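Local coordinates for protein ATP-dependent RNA helicase HrpB (Escherichia coli, PDB 6EUD) that hydrolyses ATP to ADP and phosphate as a DExH-box RNA helicase that binds single-stranded RNA, at residues Asp81-Arg86 / Thr97-Val102; Leu122-Glu127 / Lys154-Ser159; Thr575-Asp580 / Ile619-Leu624; Glu610-Met615 / Trp667-Met672. One frame throughout, in Å; residues are numbered along the deposited sequence.

Contact 1. Residues Asp81-Arg86 / Thr97-Val102; sequences DTVGYR and TRLEVV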
loop_
_atom_site.group_PDB
_atom_site.type_symbol
_atom_site.label_atom_id
_atom_site.label_comp_id
_atom_site.label_asym_id
_atom_site.label_seq_id
_atom_site.Cartn_x
_atom_site.Cartn_y
_atom_site.Cartn_z
ATOM N N ASP A 81 24.201 -27.414 -16.590
ATOM C CA ASP A 81 24.917 -28.614 -16.227
ATOM C C ASP A 81 25.682 -28.426 -14.902
ATOM O O ASP A 81 26.623 -27.654 -14.848
ATOM C CB ASP A 81 25.831 -29.009 -17.434
ATOM C CG ASP A 81 26.977 -29.961 -17.074
ATOM O OD1 ASP A 81 26.891 -30.653 -16.042
ATOM O OD2 ASP A 81 27.940 -30.068 -17.882
ATOM N N THR A 82 25.260 -29.140 -13.850
ATOM C CA THR A 82 25.703 -29.032 -12.434
ATOM C C THR A 82 25.399 -27.684 -11.790
ATOM O O THR A 82 25.138 -27.626 -10.592
ATOM C CB THR A 82 27.187 -29.299 -12.228
ATOM O OG1 THR A 82 27.949 -28.701 -13.274
ATOM C CG2 THR A 82 27.441 -30.783 -12.197
ATOM N N VAL A 83 25.500 -26.606 -12.557
ATOM C CA VAL A 83 24.990 -25.309 -12.127
ATOM C C VAL A 83 23.972 -24.934 -13.172
ATOM O O VAL A 83 24.294 -24.879 -14.361
ATOM C CB VAL A 83 26.073 -24.212 -12.025
ATOM C CG1 VAL A 83 25.437 -22.864 -11.663
ATOM C CG2 VAL A 83 27.157 -24.608 -11.028
ATOM N N GLY A 84 22.738 -24.725 -12.735
ATOM C CA GLY A 84 21.672 -24.392 -13.650
ATOM C C GLY A 84 20.969 -23.113 -13.245
ATOM O O GLY A 84 21.282 -22.514 -12.211
ATOM N N TYR A 85 20.019 -22.692 -14.074
ATOM C CA TYR A 85 19.226 -21.504 -13.803
ATOM C C TYR A 85 17.782 -21.709 -14.294
ATOM O O TYR A 85 17.535 -22.544 -15.170
ATOM C CB TYR A 85 19.864 -20.257 -14.454
ATOM C CG TYR A 85 19.892 -20.262 -15.973
ATOM C CD1 TYR A 85 18.777 -19.876 -16.714
ATOM C CD2 TYR A 85 21.032 -20.644 -16.665
ATOM C CE1 TYR A 85 18.793 -19.885 -18.095
ATOM C CE2 TYR A 85 21.058 -20.650 -18.052
ATOM C CZ TYR A 85 19.936 -20.270 -18.762
ATOM O OH TYR A 85 19.944 -20.277 -20.140
ATOM N N ARG A 86 16.843 -20.959 -13.715
ATOM C CA ARG A 86 15.447 -20.939 -14.166
ATOM C C ARG A 86 14.921 -19.503 -14.203
ATOM O O ARG A 86 15.197 -18.714 -13.297
ATOM C CB ARG A 86 14.559 -21.782 -13.249
ATOM C CG ARG A 86 14.877 -23.250 -13.234
ATOM C CD ARG A 86 13.994 -23.974 -12.243
ATOM N NE ARG A 86 14.441 -25.346 -12.056
ATOM C CZ ARG A 86 14.048 -26.360 -12.815
ATOM N NH1 ARG A 86 13.197 -26.141 -13.804
ATOM N NH2 ARG A 86 14.510 -27.583 -12.589
ATOM N N THR A 97 22.043 -31.312 -12.462
ATOM C CA THR A 97 22.292 -30.151 -11.613
ATOM C C THR A 97 22.239 -30.431 -10.112
ATOM O O THR A 97 21.680 -31.434 -9.674
ATOM C CB THR A 97 21.269 -29.043 -11.975
ATOM O OG1 THR A 97 21.138 -28.972 -13.402
ATOM C CG2 THR A 97 21.746 -27.709 -11.498
ATOM N N ARG A 98 22.838 -29.549 -9.322
ATOM C CA ARG A 98 22.668 -29.599 -7.879
ATOM C C ARG A 98 22.476 -28.181 -7.356
ATOM O O ARG A 98 22.020 -27.975 -6.233
ATOM C CB ARG A 98 23.858 -30.296 -7.219
ATOM C CG ARG A 98 23.817 -31.814 -7.357
ATOM C CD ARG A 98 24.953 -32.449 -6.600
ATOM N NE ARG A 98 24.988 -31.961 -5.226
ATOM C CZ ARG A 98 25.981 -32.191 -4.375
ATOM N NH1 ARG A 98 27.034 -32.904 -4.761
ATOM N NH2 ARG A 98 25.925 -31.699 -3.143
ATOM N N LEU A 99 22.801 -27.210 -8.201
ATOM C CA LEU A 99 22.713 -25.801 -7.849
ATOM C C LEU A 99 21.936 -25.062 -8.926
ATOM O O LEU A 99 22.415 -24.904 -10.052
ATOM C CB LEU A 99 24.118 -25.205 -7.678
ATOM C CG LEU A 99 24.345 -23.786 -7.142
ATOM C CD1 LEU A 99 24.226 -22.739 -8.242
ATOM C CD2 LEU A 99 23.399 -23.477 -6.007
ATOM N N GLU A 100 20.734 -24.616 -8.582
ATOM C CA GLU A 100 19.905 -23.873 -9.518
ATOM C C GLU A 100 19.863 -22.395 -9.126
ATOM O O GLU A 100 19.734 -22.057 -7.949
ATOM C CB GLU A 100 18.499 -24.478 -9.576
ATOM C CG GLU A 100 18.482 -25.912 -10.095
ATOM C CD GLU A 100 17.084 -26.519 -10.168
ATOM O OE1 GLU A 100 16.129 -25.893 -9.665
ATOM O OE2 GLU A 100 16.936 -27.630 -10.731
ATOM N N VAL A 101 19.999 -21.520 -10.120
ATOM C CA VAL A 101 19.981 -20.079 -9.893
ATOM C C VAL A 101 18.710 -19.495 -10.491
ATOM O O VAL A 101 18.625 -19.284 -11.695
ATOM C CB VAL A 101 21.212 -19.374 -10.510
ATOM C CG1 VAL A 101 21.236 -17.903 -10.115
ATOM C CG2 VAL A 101 22.503 -20.064 -10.075
ATOM N N VAL A 102 17.731 -19.222 -9.635
ATOM C CA VAL A 102 16.396 -18.852 -10.088
ATOM C C VAL A 102 16.100 -17.363 -9.901
ATOM O O VAL A 102 16.794 -16.672 -9.150
ATOM C CB VAL A 102 15.329 -19.680 -9.346
ATOM C CG1 VAL A 102 15.611 -21.167 -9.515
ATOM C CG2 VAL A 102 15.298 -19.315 -7.867
#

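Contact 2. Residues Leu122-Glu127 / Lys154-Ser159; sequences LVILDE and KLLIMS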
loop_
_atom_site.group_PDB
_atom_site.type_symbol
_atom_site.label_atom_id
_atom_site.label_comp_id
_atom_site.label_asym_id
_atom_site.label_seq_id
_atom_site.Cartn_x
_atom_site.Cartn_y
_atom_site.Cartn_z
ATOM N N LEU A 122 19.354 -26.785 1.037
ATOM C CA LEU A 122 19.728 -25.414 1.350
ATOM C C LEU A 122 19.214 -24.439 0.306
ATOM O O LEU A 122 19.374 -24.647 -0.895
ATOM C CB LEU A 122 21.243 -25.286 1.477
ATOM C CG LEU A 122 21.781 -23.858 1.363
ATOM C CD1 LEU A 122 21.348 -22.985 2.542
ATOM C CD2 LEU A 122 23.297 -23.877 1.210
ATOM N N VAL A 123 18.586 -23.373 0.774
ATOM C CA VAL A 123 18.178 -22.296 -0.116
ATOM C C VAL A 123 18.954 -21.025 0.234
ATOM O O VAL A 123 19.121 -20.696 1.414
ATOM C CB VAL A 123 16.655 -22.043 -0.043
ATOM C CG1 VAL A 123 16.248 -20.985 -1.038
ATOM C CG2 VAL A 123 15.888 -23.338 -0.322
ATOM N N ILE A 124 19.444 -20.336 -0.797
ATOM C CA ILE A 124 20.185 -19.092 -0.625
ATOM C C ILE A 124 19.456 -17.898 -1.246
ATOM O O ILE A 124 19.171 -17.893 -2.446
ATOM C CB ILE A 124 21.583 -19.189 -1.247
ATOM C CG1 ILE A 124 22.289 -20.464 -0.774
ATOM C CG2 ILE A 124 22.398 -17.938 -0.922
ATOM C CD1 ILE A 124 23.630 -20.688 -1.421
ATOM N N LEU A 125 19.161 -16.896 -0.417
ATOM C CA LEU A 125 18.518 -15.665 -0.862
ATOM C C LEU A 125 19.558 -14.563 -1.027
ATOM O O LEU A 125 20.005 -13.963 -0.046
ATOM C CB LEU A 125 17.439 -15.224 0.128
ATOM C CG LEU A 125 16.346 -16.234 0.479
ATOM C CD1 LEU A 125 15.387 -15.635 1.478
ATOM C CD2 LEU A 125 15.617 -16.659 -0.768
ATOM N N ASP A 126 19.929 -14.288 -2.273
ATOM C CA ASP A 126 21.015 -13.365 -2.545
ATOM C C ASP A 126 20.513 -11.927 -2.704
ATOM O O ASP A 126 19.346 -11.706 -2.999
ATOM C CB ASP A 126 21.779 -13.824 -3.792
ATOM C CG ASP A 126 23.166 -13.233 -3.873
ATOM O OD1 ASP A 126 23.683 -13.103 -4.997
ATOM O OD2 ASP A 126 23.736 -12.887 -2.814
ATOM N N GLU A 127 21.414 -10.966 -2.504
ATOM C CA GLU A 127 21.103 -9.538 -2.571
ATOM C C GLU A 127 19.878 -9.199 -1.726
ATOM O O GLU A 127 19.012 -8.446 -2.150
ATOM C CB GLU A 127 20.895 -9.101 -4.023
ATOM C CG GLU A 127 21.976 -9.613 -4.972
ATOM C CD GLU A 127 23.376 -9.099 -4.633
ATOM O OE1 GLU A 127 23.504 -7.945 -4.171
ATOM O OE2 GLU A 127 24.354 -9.853 -4.826
ATOM N N LYS A 154 18.142 -26.118 5.429
ATOM C CA LYS A 154 18.932 -24.977 5.896
ATOM C C LYS A 154 18.638 -23.756 5.038
ATOM O O LYS A 154 18.031 -23.882 3.975
ATOM C CB LYS A 154 20.425 -25.302 5.867
ATOM C CG LYS A 154 20.800 -26.505 6.696
ATOM C CD LYS A 154 22.261 -26.839 6.526
ATOM C CE LYS A 154 22.627 -28.106 7.276
ATOM N NZ LYS A 154 24.068 -28.444 7.092
ATOM N N LEU A 155 19.089 -22.585 5.482
ATOM C CA LEU A 155 18.742 -21.337 4.805
ATOM C C LEU A 155 19.833 -20.270 4.930
ATOM O O LEU A 155 20.152 -19.815 6.038
ATOM C CB LEU A 155 17.413 -20.808 5.364
ATOM C CG LEU A 155 16.747 -19.627 4.677
ATOM C CD1 LEU A 155 16.478 -19.995 3.240
ATOM C CD2 LEU A 155 15.470 -19.265 5.398
ATOM N N LEU A 156 20.397 -19.867 3.792
ATOM C CA LEU A 156 21.425 -18.831 3.788
ATOM C C LEU A 156 20.953 -17.498 3.203
ATOM O O LEU A 156 20.640 -17.384 2.018
ATOM C CB LEU A 156 22.652 -19.307 3.016
ATOM C CG LEU A 156 23.794 -18.284 2.946
ATOM C CD1 LEU A 156 24.203 -17.835 4.348
ATOM C CD2 LEU A 156 24.973 -18.896 2.233
ATOM N N ILE A 157 20.935 -16.471 4.035
ATOM C CA ILE A 157 20.542 -15.157 3.560
ATOM C C ILE A 157 21.778 -14.285 3.397
ATOM O O ILE A 157 22.509 -14.033 4.359
ATOM C CB ILE A 157 19.529 -14.512 4.514
ATOM C CG1 ILE A 157 18.329 -15.444 4.665
ATOM C CG2 ILE A 157 19.094 -13.142 4.005
ATOM C CD1 ILE A 157 17.310 -14.981 5.655
ATOM N N MET A 158 22.016 -13.849 2.164
ATOM C CA MET A 158 23.190 -13.049 1.839
ATOM C C MET A 158 22.815 -11.602 1.596
ATOM O O MET A 158 21.998 -11.283 0.731
ATOM C CB MET A 158 23.901 -13.585 0.601
ATOM C CG MET A 158 24.519 -14.970 0.737
ATOM S SD MET A 158 25.367 -15.379 -0.799
ATOM C CE MET A 158 25.983 -17.005 -0.428
ATOM N N SER A 159 23.446 -10.728 2.358
ATOM C CA SER A 159 23.250 -9.305 2.223
ATOM C C SER A 159 24.604 -8.654 1.924
ATOM O O SER A 159 25.645 -9.117 2.402
ATOM C CB SER A 159 22.623 -8.754 3.497
ATOM O OG SER A 159 22.460 -7.352 3.457
#

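Contact 3. Residues Thr575-Asp580 / Ile619-Leu624; sequences TVEWDD and IRDKGL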
loop_
_atom_site.group_PDB
_atom_site.type_symbol
_atom_site.label_atom_id
_atom_site.label_comp_id
_atom_site.label_asym_id
_atom_site.label_seq_id
_atom_site.Cartn_x
_atom_site.Cartn_y
_atom_site.Cartn_z
ATOM N N THR A 575 -32.899 8.032 -7.750
ATOM C CA THR A 575 -32.785 9.111 -6.784
ATOM C C THR A 575 -34.039 9.956 -6.755
ATOM O O THR A 575 -34.521 10.407 -7.796
ATOM C CB THR A 575 -31.582 10.026 -7.083
ATOM O OG1 THR A 575 -30.385 9.246 -7.123
ATOM C CG2 THR A 575 -31.430 11.085 -6.004
ATOM N N VAL A 576 -34.583 10.164 -5.559
ATOM C CA VAL A 576 -35.682 11.110 -5.398
ATOM C C VAL A 576 -35.336 12.065 -4.268
ATOM O O VAL A 576 -34.889 11.645 -3.201
ATOM C CB VAL A 576 -37.031 10.410 -5.121
ATOM C CG1 VAL A 576 -38.093 11.434 -4.816
ATOM C CG2 VAL A 576 -37.461 9.610 -6.315
ATOM N N GLU A 577 -35.525 13.354 -4.521
ATOM C CA GLU A 577 -35.193 14.399 -3.558
ATOM C C GLU A 577 -35.851 15.704 -3.983
ATOM O O GLU A 577 -36.380 15.806 -5.095
ATOM C CB GLU A 577 -33.688 14.588 -3.467
ATOM C CG GLU A 577 -33.111 15.118 -4.764
ATOM C CD GLU A 577 -31.639 14.867 -4.878
ATOM O OE1 GLU A 577 -30.948 15.678 -5.526
ATOM O OE2 GLU A 577 -31.176 13.853 -4.317
ATOM N N TRP A 578 -35.803 16.703 -3.106
ATOM C CA TRP A 578 -36.385 18.006 -3.411
ATOM C C TRP A 578 -35.319 19.074 -3.653
ATOM O O TRP A 578 -34.501 19.371 -2.780
ATOM C CB TRP A 578 -37.317 18.449 -2.282
ATOM C CG TRP A 578 -38.013 19.733 -2.574
ATOM C CD1 TRP A 578 -37.650 20.980 -2.142
ATOM C CD2 TRP A 578 -39.208 19.913 -3.362
ATOM N NE1 TRP A 578 -38.541 21.916 -2.611
ATOM C CE2 TRP A 578 -39.506 21.291 -3.360
ATOM C CE3 TRP A 578 -40.048 19.041 -4.062
ATOM C CZ2 TRP A 578 -40.619 21.824 -4.030
ATOM C CZ3 TRP A 578 -41.150 19.573 -4.735
ATOM C CH2 TRP A 578 -41.425 20.951 -4.710
ATOM N N ASP A 579 -35.346 19.649 -4.850
ATOM C CA ASP A 579 -34.448 20.730 -5.219
ATOM C C ASP A 579 -34.986 22.078 -4.706
ATOM O O ASP A 579 -35.891 22.683 -5.309
ATOM C CB ASP A 579 -34.250 20.735 -6.742
ATOM C CG ASP A 579 -33.314 21.831 -7.215
ATOM O OD1 ASP A 579 -32.611 22.428 -6.371
ATOM O OD2 ASP A 579 -33.257 22.068 -8.444
ATOM N N ASP A 580 -34.422 22.528 -3.583
ATOM C CA ASP A 580 -34.797 23.793 -2.946
ATOM C C ASP A 580 -34.406 24.994 -3.799
ATOM O O ASP A 580 -35.067 26.034 -3.772
ATOM C CB ASP A 580 -34.153 23.912 -1.566
ATOM C CG ASP A 580 -34.913 23.152 -0.497
ATOM O OD1 ASP A 580 -35.923 23.697 0.007
ATOM O OD2 ASP A 580 -34.493 22.028 -0.146
ATOM N N ILE A 619 -31.378 11.356 0.316
ATOM C CA ILE A 619 -30.892 11.763 1.629
ATOM C C ILE A 619 -29.366 11.857 1.596
ATOM O O ILE A 619 -28.785 12.810 2.125
ATOM C CB ILE A 619 -31.344 10.782 2.726
ATOM C CG1 ILE A 619 -32.868 10.767 2.814
ATOM C CG2 ILE A 619 -30.693 11.130 4.072
ATOM C CD1 ILE A 619 -33.421 9.643 3.652
ATOM N N ARG A 620 -28.728 10.876 0.958
ATOM C CA ARG A 620 -27.293 10.942 0.709
ATOM C C ARG A 620 -26.929 12.190 -0.088
ATOM O O ARG A 620 -25.836 12.722 0.078
ATOM C CB ARG A 620 -26.806 9.703 -0.028
ATOM C CG ARG A 620 -27.039 8.443 0.746
ATOM C CD ARG A 620 -26.112 7.326 0.343
ATOM N NE ARG A 620 -26.275 6.262 1.314
ATOM C CZ ARG A 620 -27.075 5.220 1.155
ATOM N NH1 ARG A 620 -27.737 5.062 0.016
ATOM N NH2 ARG A 620 -27.178 4.319 2.127
ATOM N N ASP A 621 -27.830 12.665 -0.944
ATOM C CA ASP A 621 -27.557 13.903 -1.673
ATOM C C ASP A 621 -27.732 15.121 -0.791
ATOM O O ASP A 621 -26.894 16.011 -0.803
ATOM C CB ASP A 621 -28.458 14.055 -2.909
ATOM C CG ASP A 621 -27.886 13.381 -4.157
ATOM O OD1 ASP A 621 -28.668 12.839 -4.962
ATOM O OD2 ASP A 621 -26.652 13.400 -4.343
ATOM N N LYS A 622 -28.828 15.164 -0.038
ATOM C CA LYS A 622 -29.238 16.377 0.669
ATOM C C LYS A 622 -28.751 16.429 2.115
ATOM O O LYS A 622 -28.749 17.495 2.737
ATOM C CB LYS A 622 -30.764 16.516 0.637
ATOM C CG LYS A 622 -31.322 16.828 -0.730
ATOM C CD LYS A 622 -30.694 18.087 -1.262
ATOM C CE LYS A 622 -31.440 18.630 -2.462
ATOM N NZ LYS A 622 -31.382 17.688 -3.585
ATOM N N GLY A 623 -28.347 15.280 2.644
ATOM C CA GLY A 623 -27.887 15.193 4.016
ATOM C C GLY A 623 -28.985 14.785 4.990
ATOM O O GLY A 623 -30.173 14.818 4.670
ATOM N N LEU A 624 -28.584 14.406 6.194
ATOM C CA LEU A 624 -29.525 13.945 7.205
ATOM C C LEU A 624 -30.536 15.010 7.641
ATOM O O LEU A 624 -31.580 14.696 8.208
ATOM C CB LEU A 624 -28.759 13.453 8.421
ATOM C CG LEU A 624 -27.904 12.239 8.148
ATOM C CD1 LEU A 624 -27.128 11.923 9.411
ATOM C CD2 LEU A 624 -28.806 11.085 7.750
#

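Contact 4. Residues Glu610-Met615 / Trp667-Met672; sequences ELHQAM and WLLPHM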
loop_
_atom_site.group_PDB
_atom_site.type_symbol
_atom_site.label_atom_id
_atom_site.label_comp_id
_atom_site.label_asym_id
_atom_site.label_seq_id
_atom_site.Cartn_x
_atom_site.Cartn_y
_atom_site.Cartn_z
ATOM N N GLU A 610 -38.441 0.294 -4.490
ATOM C CA GLU A 610 -37.623 1.160 -5.338
ATOM C C GLU A 610 -37.659 2.611 -4.858
ATOM O O GLU A 610 -36.619 3.276 -4.743
ATOM C CB GLU A 610 -38.083 1.078 -6.792
ATOM C CG GLU A 610 -37.462 -0.073 -7.551
ATOM C CD GLU A 610 -37.913 -0.146 -8.999
ATOM O OE1 GLU A 610 -38.970 0.430 -9.334
ATOM O OE2 GLU A 610 -37.192 -0.775 -9.802
ATOM N N LEU A 611 -38.862 3.087 -4.569
ATOM C CA LEU A 611 -39.071 4.453 -4.119
ATOM C C LEU A 611 -38.309 4.743 -2.827
ATOM O O LEU A 611 -37.639 5.774 -2.705
ATOM C CB LEU A 611 -40.565 4.717 -3.915
ATOM C CG LEU A 611 -40.923 6.116 -3.444
ATOM C CD1 LEU A 611 -40.658 7.122 -4.556
ATOM C CD2 LEU A 611 -42.367 6.156 -2.981
ATOM N N HIS A 612 -38.414 3.832 -1.867
ATOM C CA HIS A 612 -37.740 4.010 -0.599
ATOM C C HIS A 612 -36.248 4.077 -0.804
ATOM O O HIS A 612 -35.559 4.907 -0.199
ATOM C CB HIS A 612 -38.100 2.885 0.351
ATOM C CG HIS A 612 -39.548 2.855 0.695
ATOM N ND1 HIS A 612 -40.207 1.702 1.051
ATOM C CD2 HIS A 612 -40.469 3.846 0.731
ATOM C CE1 HIS A 612 -41.477 1.983 1.291
ATOM N NE2 HIS A 612 -41.662 3.277 1.106
ATOM N N GLN A 613 -35.754 3.211 -1.676
ATOM C CA GLN A 613 -34.343 3.194 -1.980
ATOM C C GLN A 613 -33.945 4.518 -2.640
ATOM O O GLN A 613 -32.917 5.110 -2.282
ATOM C CB GLN A 613 -33.991 2.001 -2.874
ATOM C CG GLN A 613 -32.480 1.803 -3.065
ATOM C CD GLN A 613 -31.738 1.454 -1.752
ATOM O OE1 GLN A 613 -32.228 0.661 -0.940
ATOM N NE2 GLN A 613 -30.560 2.053 -1.550
ATOM N N ALA A 614 -34.764 4.997 -3.577
ATOM C CA ALA A 614 -34.459 6.249 -4.273
ATOM C C ALA A 614 -34.426 7.425 -3.290
ATOM O O ALA A 614 -33.635 8.353 -3.450
ATOM C CB ALA A 614 -35.463 6.512 -5.399
ATOM N N MET A 615 -35.276 7.381 -2.269
ATOM C CA MET A 615 -35.285 8.412 -1.236
ATOM C C MET A 615 -34.016 8.380 -0.368
ATOM O O MET A 615 -33.501 9.447 0.025
ATOM C CB MET A 615 -36.524 8.258 -0.358
ATOM C CG MET A 615 -37.828 8.638 -1.039
ATOM S SD MET A 615 -39.250 8.413 0.063
ATOM C CE MET A 615 -40.591 9.030 -0.958
ATOM N N TRP A 667 -30.410 1.025 9.202
ATOM C CA TRP A 667 -31.120 1.630 10.339
ATOM C C TRP A 667 -32.412 2.385 10.003
ATOM O O TRP A 667 -33.300 2.493 10.860
ATOM C CB TRP A 667 -30.178 2.562 11.130
ATOM C CG TRP A 667 -29.794 3.865 10.483
ATOM C CD1 TRP A 667 -28.771 4.066 9.610
ATOM C CD2 TRP A 667 -30.384 5.161 10.709
ATOM N NE1 TRP A 667 -28.698 5.396 9.249
ATOM C CE2 TRP A 667 -29.676 6.090 9.913
ATOM C CE3 TRP A 667 -31.450 5.622 11.492
ATOM C CZ2 TRP A 667 -30.001 7.459 9.879
ATOM C CZ3 TRP A 667 -31.772 6.980 11.462
ATOM C CH2 TRP A 667 -31.051 7.883 10.657
ATOM N N LEU A 668 -32.531 2.899 8.777
ATOM C CA LEU A 668 -33.642 3.786 8.447
ATOM C C LEU A 668 -34.684 3.133 7.564
ATOM O O LEU A 668 -35.886 3.300 7.789
ATOM C CB LEU A 668 -33.136 5.059 7.771
ATOM C CG LEU A 668 -34.303 6.016 7.507
ATOM C CD1 LEU A 668 -34.990 6.364 8.844
ATOM C CD2 LEU A 668 -33.854 7.284 6.749
ATOM N N LEU A 669 -34.225 2.403 6.550
ATOM C CA LEU A 669 -35.121 1.743 5.596
ATOM C C LEU A 669 -36.174 0.815 6.239
ATOM O O LEU A 669 -37.330 0.864 5.827
ATOM C CB LEU A 669 -34.304 0.966 4.552
ATOM C CG LEU A 669 -35.074 0.137 3.513
ATOM C CD1 LEU A 669 -36.057 0.987 2.708
ATOM C CD2 LEU A 669 -34.088 -0.576 2.596
ATOM N N PRO A 670 -35.799 -0.016 7.247
ATOM C CA PRO A 670 -36.827 -0.872 7.859
ATOM C C PRO A 670 -38.066 -0.123 8.333
ATOM O O PRO A 670 -39.135 -0.723 8.379
ATOM C CB PRO A 670 -36.105 -1.478 9.066
ATOM C CG PRO A 670 -34.692 -1.508 8.660
ATOM C CD PRO A 670 -34.469 -0.277 7.833
ATOM N N HIS A 671 -37.929 1.156 8.678
ATOM C CA HIS A 671 -39.057 1.922 9.201
ATOM C C HIS A 671 -39.863 2.675 8.133
ATOM O O HIS A 671 -40.794 3.408 8.459
ATOM C CB HIS A 671 -38.562 2.916 10.242
ATOM C CG HIS A 671 -37.867 2.276 11.402
ATOM N ND1 HIS A 671 -38.523 1.933 12.566
ATOM C CD2 HIS A 671 -36.574 1.919 11.578
ATOM C CE1 HIS A 671 -37.661 1.389 13.408
ATOM N NE2 HIS A 671 -36.472 1.366 12.831
ATOM N N MET A 672 -39.518 2.488 6.865
ATOM C CA MET A 672 -40.079 3.318 5.806
ATOM C C MET A 672 -41.320 2.726 5.158
ATOM O O MET A 672 -41.715 3.135 4.066
ATOM C CB MET A 672 -39.021 3.592 4.737
ATOM C CG MET A 672 -37.907 4.494 5.221
ATOM S SD MET A 672 -36.792 4.973 3.899
ATOM C CE MET A 672 -37.895 5.910 2.831
#

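Contact 1. Residues Asp81-Arg86 / Thr97-Val102
Gly84 and Leu99 form the tight middle of two neighbouring parallel strands in the central sheet of the helicase ATP-binding domain. Gly84 N gives Leu99 O a nearly straight bond of 2.7 Å (173°), and Gly84 O takes Val101 N at 2.6 Å. Thr97 CG2 stands 3.4 Å from Gly84 N, where a side chain on the glycine would be pressed against the methyl. On the face of Val83, Leu99 and Val101, Val83 holds CG1 anti to its backbone N (176°) and lays it alongside Leu99 CD1 at 3.6 Å; Leu71 of helix 61-74 touches both residues. The opposite face carries the ion pair. Arg86 runs extended to Glu100 and grips it side-on, NE to OE1 at 3.0 Å and NH2 to OE2 at 3.1 Å. The carboxylate oxygens lie near the guanidinium plane, yet the nitrogens meet them from above the carboxylate plane, the two planes being 60° apart. The end at Thr82 is looser: Thr82 O receives Arg98 N at 3.3 Å and Leu99 N only weakly, while the Arg98 side chain leads off, exposed. Two N-H groups of a positively charged Arg86 on a buried carboxylate probably keep Glu100 ionised, on the face that Met110 of helix 106-113 also touches.

Contact 2. Residues Leu122-Glu127 / Lys154-Ser159
Met158 loses more surface to the facing strand than any other residue here, its extended side chain crossing the end of strand 122-125. Its CE rests 3.7 Å from Ile124 CG2, and its SD passes 3.6 Å from Asp126 OD2. The backbone register beneath it is set by Met158 N, bonded to Leu125 O at 3.0 Å. Leu122 works at the other end of the same face: with CG anti to the backbone N (162°), it swings CD1 across to within 3.5 Å of Leu156 N and 3.9 Å of Leu156 CB. Leu44 of helix 40-45 touches both leucines. The strands run parallel and belong to one beta-alpha-beta unit, whose helix 133-145 lies over the face of Val123, Leu125, Leu155 and Ile157. There Leu125 CD1 comes 4.3 Å from Ile157 CG1, and Leu139 of the helix touches both. Leu125 N is held by Leu156 O at 2.9 Å, and Leu156 N by Val123 O at 2.8 Å. Beyond Leu125 the strand gives way to the DEFH box, the Walker B motif (motif II) of these helicases. Asp126 OD1 is hydrogen-bonded to Ser37 OG, and Glu127 forms a salt bridge with Lys36, both partners lying in the predicted ATP-binding loop.

Contact 3. Residues Thr575-Asp580 / Ile619-Leu624
Charge carries most of the contact between Glu577, on the edge strand of the connector's antiparallel sheet, and Lys622, in the last turn of helix 608-622. Glu577 OE1 forms a salt bridge with Lys622 NZ at 2.8 Å, the two side chains crossing at about a right angle. With CG lodged between backbone N and carbonyl carbon (chi1 66°), Glu577 brings that CG to 3.3 Å from Lys622 NZ. The lysine reaches it along a chain bent at two torsions. Two acid groups also meet: Glu577 OE2 is 2.8 Å from Asp621 OD1, the carboxylates standing nearly perpendicular (88°). Carbon-oxygen contacts surround these charges. Asp621 CB lies 3.1 Å from Glu577 OE2, and Thr575 CG2 is 3.4 Å from Asp621 OD1. Further along the strand, Lys622 CE passes 3.2 Å from Trp578 O. The buried Glu577 also packs on Trp588 of the adjoining strand 584-593. With an alanine here, Lys622 would probably be left without its ion-pair mate, its amino group set free to turn. The closeness of the two acids is likely to raise the proton affinity of one of them, so that one probably holds a proton, while the positive charge of Lys622 should ease the accumulation of negative charge.

Contact 4. Residues Glu610-Met615 / Trp667-Met672
NE2 of His612 is hydrogen-bonded to Val675 O, while Met672 O approaches the same nitrogen to 3.0 Å from over a ring face, at too poor an angle to bond. Met672 CB lies over that face too, 4.2 Å from the centroid of the His612 ring and 11° off its normal, a CH-pi contact. Met672 bends at its last torsion (chi3 63°), bringing CE back to 3.9 Å from both CB and CD2 of His612. Met672 CE also ends 4.0 Å from Met615 SD, one helical turn further on. Beside the histidine, Leu669 CD1 packs on His612 CB at 3.7 Å, and Leu669 CD2 makes a looser contact of 4.2 Å with Gln613 OE1. The amide nitrogen of Gln613 turns to Glu665 instead. Replacing His612 by alanine removes the ring, and Met672 would probably lose its aromatic floor and Val675 O its donor. Leu616, also on helix 608-622, extends the apolar patch, touching both Leu669 and Met672. The helix is thus packed between two elements: Ala614 lies against strand 571-579, and the face of His612 and Met615 receives the turn that leads from helix 664-667 towards helix 686-692.

Overall arrangement
From the N terminus, contact 1 closes first, across a short excursion through strand 90-92, and contact 2 follows in series, closing over helix 133-145. Both lie in the same mixed sheet of the ATP-binding domain, their centres about 15 Å apart, with strand 53-57 running between strands 99-102 and 120-125. Contacts 3 and 4 lie some 60 to 67 Å away, centre to centre, on the other side of the chain's centre. These two cross: 610-615 falls inside the loop closed by contact 3, and 667-672 outside it. Helix 608-622 serves both, tying the connector's three-stranded sheet to the loop that follows helix 664-667, and Val576 and Ala614 probably share a backbone hydrogen bond.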